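Local atomic coordinates of hypothetical membrane protein (Corynebacterium glutamicum, PDB entry 6JSA), a protein that probably takes part in heme uptake and transfer, this piece being its C-terminal, heme-binding HtaA domain. Residues V5-A16 with T154-L165. Residues are numbered along the deposited sequence; the frame is centred on the assembly and turned at random. Where two conformers were deposited one is given.
Sequences VTQASAQWGVKA and TQLDPISFSATL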
# COMPACT_ATOMS: atom_id res chain seq x y z
N VAL A 5 1.97 18.56 2.84
CA VAL A 5 1.02 17.79 3.63
C VAL A 5 1.14 18.20 5.09
O VAL A 5 2.23 18.24 5.66
CB VAL A 5 1.28 16.28 3.45
CG1 VAL A 5 0.52 15.48 4.50
CG2 VAL A 5 0.90 15.85 2.05
N THR A 6 0.00 18.54 5.69
CA THR A 6 -0.05 18.78 7.14
C THR A 6 -0.26 17.45 7.85
O THR A 6 0.65 16.93 8.50
CB THR A 6 -1.14 19.81 7.45
OG1 THR A 6 -0.89 21.01 6.70
CG2 THR A 6 -1.13 20.14 8.94
N GLN A 7 -1.46 16.87 7.70
CA GLN A 7 -1.77 15.55 8.23
C GLN A 7 -2.39 14.73 7.12
O GLN A 7 -3.32 15.19 6.46
CB GLN A 7 -2.79 15.64 9.37
CG GLN A 7 -3.20 14.29 9.91
CD GLN A 7 -2.07 13.63 10.69
OE1 GLN A 7 -1.67 14.15 11.73
NE2 GLN A 7 -1.53 12.52 10.19
N ALA A 8 -1.91 13.50 6.94
CA ALA A 8 -2.51 12.57 6.00
C ALA A 8 -2.85 11.27 6.70
O ALA A 8 -2.25 10.89 7.71
CB ALA A 8 -1.58 12.25 4.83
N SER A 9 -3.84 10.59 6.15
CA SER A 9 -4.19 9.24 6.57
C SER A 9 -4.55 8.45 5.33
O SER A 9 -5.03 8.99 4.33
CB SER A 9 -5.36 9.23 7.55
OG SER A 9 -6.54 9.69 6.92
N ALA A 10 -4.29 7.15 5.38
CA ALA A 10 -4.65 6.27 4.29
C ALA A 10 -5.18 4.97 4.86
O ALA A 10 -4.83 4.57 5.98
CB ALA A 10 -3.48 5.99 3.33
N GLN A 11 -6.02 4.31 4.07
CA GLN A 11 -6.64 3.05 4.44
C GLN A 11 -6.45 2.09 3.27
O GLN A 11 -6.83 2.41 2.14
CB GLN A 11 -8.13 3.24 4.74
CG GLN A 11 -8.41 4.29 5.83
CD GLN A 11 -8.35 5.72 5.30
OE1 GLN A 11 -8.84 6.01 4.20
NE2 GLN A 11 -7.75 6.62 6.07
N TRP A 12 -5.85 0.93 3.54
CA TRP A 12 -5.59 -0.06 2.50
C TRP A 12 -5.48 -1.42 3.16
O TRP A 12 -4.65 -1.61 4.05
CB TRP A 12 -4.30 0.26 1.76
CG TRP A 12 -4.04 -0.64 0.58
CD1 TRP A 12 -4.94 -1.01 -0.39
CD2 TRP A 12 -2.79 -1.26 0.22
NE1 TRP A 12 -4.33 -1.82 -1.31
CE2 TRP A 12 -3.01 -1.99 -0.96
CE3 TRP A 12 -1.52 -1.27 0.80
CZ2 TRP A 12 -2.01 -2.73 -1.59
CZ3 TRP A 12 -0.51 -2.01 0.18
CH2 TRP A 12 -0.77 -2.72 -1.01
N GLY A 13 -6.31 -2.37 2.73
CA GLY A 13 -6.23 -3.69 3.29
C GLY A 13 -5.23 -4.63 2.64
O GLY A 13 -5.15 -5.79 3.06
N VAL A 14 -4.45 -4.16 1.67
CA VAL A 14 -3.60 -4.98 0.82
C VAL A 14 -4.48 -5.80 -0.10
O VAL A 14 -4.65 -5.45 -1.28
CB VAL A 14 -2.55 -5.81 1.58
CG1 VAL A 14 -1.67 -6.56 0.59
CG2 VAL A 14 -1.69 -4.89 2.46
N LYS A 15 -5.08 -6.87 0.42
CA LYS A 15 -6.13 -7.59 -0.31
C LYS A 15 -6.93 -8.37 0.72
O LYS A 15 -6.35 -9.11 1.52
CB LYS A 15 -5.55 -8.54 -1.36
CG LYS A 15 -6.58 -9.08 -2.34
CD LYS A 15 -5.91 -9.94 -3.39
CE LYS A 15 -6.84 -10.40 -4.52
NZ LYS A 15 -8.21 -10.80 -4.12
N ALA A 16 -8.26 -8.21 0.71
CA ALA A 16 -9.07 -8.87 1.73
C ALA A 16 -8.88 -10.38 1.72
O ALA A 16 -8.73 -11.01 2.77
CB ALA A 16 -10.55 -8.52 1.56
N THR A 154 -3.65 -8.20 -11.38
CA THR A 154 -4.67 -8.56 -10.41
C THR A 154 -5.07 -7.34 -9.60
O THR A 154 -4.22 -6.53 -9.21
CB THR A 154 -4.13 -9.65 -9.49
OG1 THR A 154 -3.94 -10.86 -10.24
CG2 THR A 154 -5.07 -9.96 -8.32
N GLN A 155 -6.37 -7.19 -9.36
CA GLN A 155 -6.86 -6.09 -8.54
C GLN A 155 -6.67 -6.41 -7.07
O GLN A 155 -7.18 -7.42 -6.57
CB GLN A 155 -8.34 -5.86 -8.83
CG GLN A 155 -8.64 -5.53 -10.28
CD GLN A 155 -7.89 -4.29 -10.76
OE1 GLN A 155 -6.91 -4.39 -11.51
NE2 GLN A 155 -8.36 -3.12 -10.35
N LEU A 156 -5.96 -5.54 -6.36
CA LEU A 156 -5.80 -5.66 -4.92
C LEU A 156 -6.97 -4.92 -4.26
O LEU A 156 -7.91 -4.49 -4.92
CB LEU A 156 -4.44 -5.13 -4.50
CG LEU A 156 -3.22 -5.80 -5.14
CD1 LEU A 156 -1.94 -5.23 -4.54
CD2 LEU A 156 -3.26 -7.33 -5.00
N ASP A 157 -6.94 -4.77 -2.93
CA ASP A 157 -7.90 -3.89 -2.30
C ASP A 157 -7.70 -2.47 -2.82
O ASP A 157 -6.57 -2.06 -3.10
CB ASP A 157 -7.65 -3.82 -0.79
CG ASP A 157 -8.28 -4.97 -0.01
OD1 ASP A 157 -9.03 -5.79 -0.57
OD2 ASP A 157 -7.99 -5.04 1.21
N PRO A 158 -8.77 -1.69 -2.94
CA PRO A 158 -8.61 -0.27 -3.28
C PRO A 158 -7.99 0.48 -2.11
O PRO A 158 -8.06 0.06 -0.95
CB PRO A 158 -10.04 0.19 -3.52
CG PRO A 158 -10.85 -0.69 -2.62
CD PRO A 158 -10.17 -2.03 -2.66
N ILE A 159 -7.35 1.60 -2.42
CA ILE A 159 -6.72 2.44 -1.40
C ILE A 159 -7.42 3.79 -1.37
O ILE A 159 -7.81 4.33 -2.41
CB ILE A 159 -5.20 2.59 -1.63
CG1 ILE A 159 -4.55 3.35 -0.48
CG2 ILE A 159 -4.88 3.23 -2.99
CD1 ILE A 159 -3.04 3.18 -0.40
N SER A 160 -7.59 4.34 -0.16
CA SER A 160 -8.13 5.67 0.01
C SER A 160 -7.22 6.48 0.91
O SER A 160 -6.47 5.94 1.72
CB SER A 160 -9.55 5.66 0.59
OG SER A 160 -9.59 4.95 1.81
N PHE A 161 -7.27 7.80 0.73
CA PHE A 161 -6.48 8.69 1.56
C PHE A 161 -7.20 10.01 1.72
O PHE A 161 -8.04 10.40 0.89
CB PHE A 161 -5.06 8.94 1.01
CG PHE A 161 -5.02 9.96 -0.10
CD1 PHE A 161 -5.29 9.60 -1.41
CD2 PHE A 161 -4.71 11.28 0.18
CE1 PHE A 161 -5.26 10.54 -2.43
CE2 PHE A 161 -4.69 12.23 -0.84
CZ PHE A 161 -4.96 11.86 -2.14
N SER A 162 -6.84 10.72 2.77
CA SER A 162 -7.23 12.11 2.93
C SER A 162 -6.07 12.85 3.57
O SER A 162 -5.31 12.28 4.35
CB SER A 162 -8.51 12.24 3.75
OG SER A 162 -8.34 11.72 5.05
N ALA A 163 -5.94 14.12 3.23
CA ALA A 163 -4.84 14.92 3.74
C ALA A 163 -5.29 16.37 3.88
O ALA A 163 -6.05 16.88 3.06
CB ALA A 163 -3.62 14.86 2.81
N THR A 164 -4.82 17.01 4.94
CA THR A 164 -4.87 18.46 5.00
C THR A 164 -3.57 18.99 4.41
O THR A 164 -2.51 18.36 4.52
CB THR A 164 -5.05 18.94 6.44
OG1 THR A 164 -4.09 18.29 7.28
CG2 THR A 164 -6.45 18.63 6.94
N LEU A 165 -3.67 20.14 3.74
CA LEU A 165 -2.55 20.76 3.05
C LEU A 165 -2.29 22.15 3.61
O LEU A 165 -3.23 22.86 4.00
CB LEU A 165 -2.82 20.87 1.55
CG LEU A 165 -3.15 19.58 0.81
CD1 LEU A 165 -3.37 19.86 -0.67
CD2 LEU A 165 -2.07 18.51 1.01
O HOH W 1 -3.21 22.58 7.16
O HOH W 2 -8.64 -1.29 1.33
O HOH W 3 -9.14 -8.06 -4.67
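Asp157 OD1 accepts the backbone N-H of Ala16 at 2.8 Å (N to OD1), the donor lying 37° out of the carboxylate plane. Asp157 CG stands beside its own backbone N, chi1 -83°, which brings the carboxylate against Gly13 and Lys15, just ahead of helix 16-23. The backbone meets here as well: Asp157 N reaches Val14 O at 2.9 Å. Trp12 supplies a third tie, its NE1 donating to Asp157 O at 2.9 Å; the acceptor lies nearly in the indole plane, but the bond is bent. Leu156 CD1 adjoins the same ring's edge, 3.9 Å from Trp12 CZ2, while Val14 CA sits 3.5 Å above one indole face, over its centre.

Farther along, strands 8-12 and 159-165 run antiparallel at 168°. Ser9 with Ser162 and Gln11 with Ser160 are hydrogen-bonded pairs, and on the opposite sheet face Ala8 CB meets Ala163 CB at 3.9 Å. Gln11 OE1 may also accept Ser160 OG, but as that serine has two modelled conformers this bond is doubtful. Between Val5 and Ala8 the register slips by one, a beta bulge: Thr164 O takes Thr6 N at 2.8 Å, whereas Thr164 OG1 takes Gln7 N at 3.0 Å.

Lys15 NZ bonds to Ser17 OG and, through a water, to Gln155 O, close to the heme. Helix 16-23 carries Tyr21, the axial iron ligand, so the Asp157 carboxylate links the loop leading into strand 159-165 to the start of the heme-ligating helix, whose partly positive N-terminal end would probably favour the negative charge of Asp157.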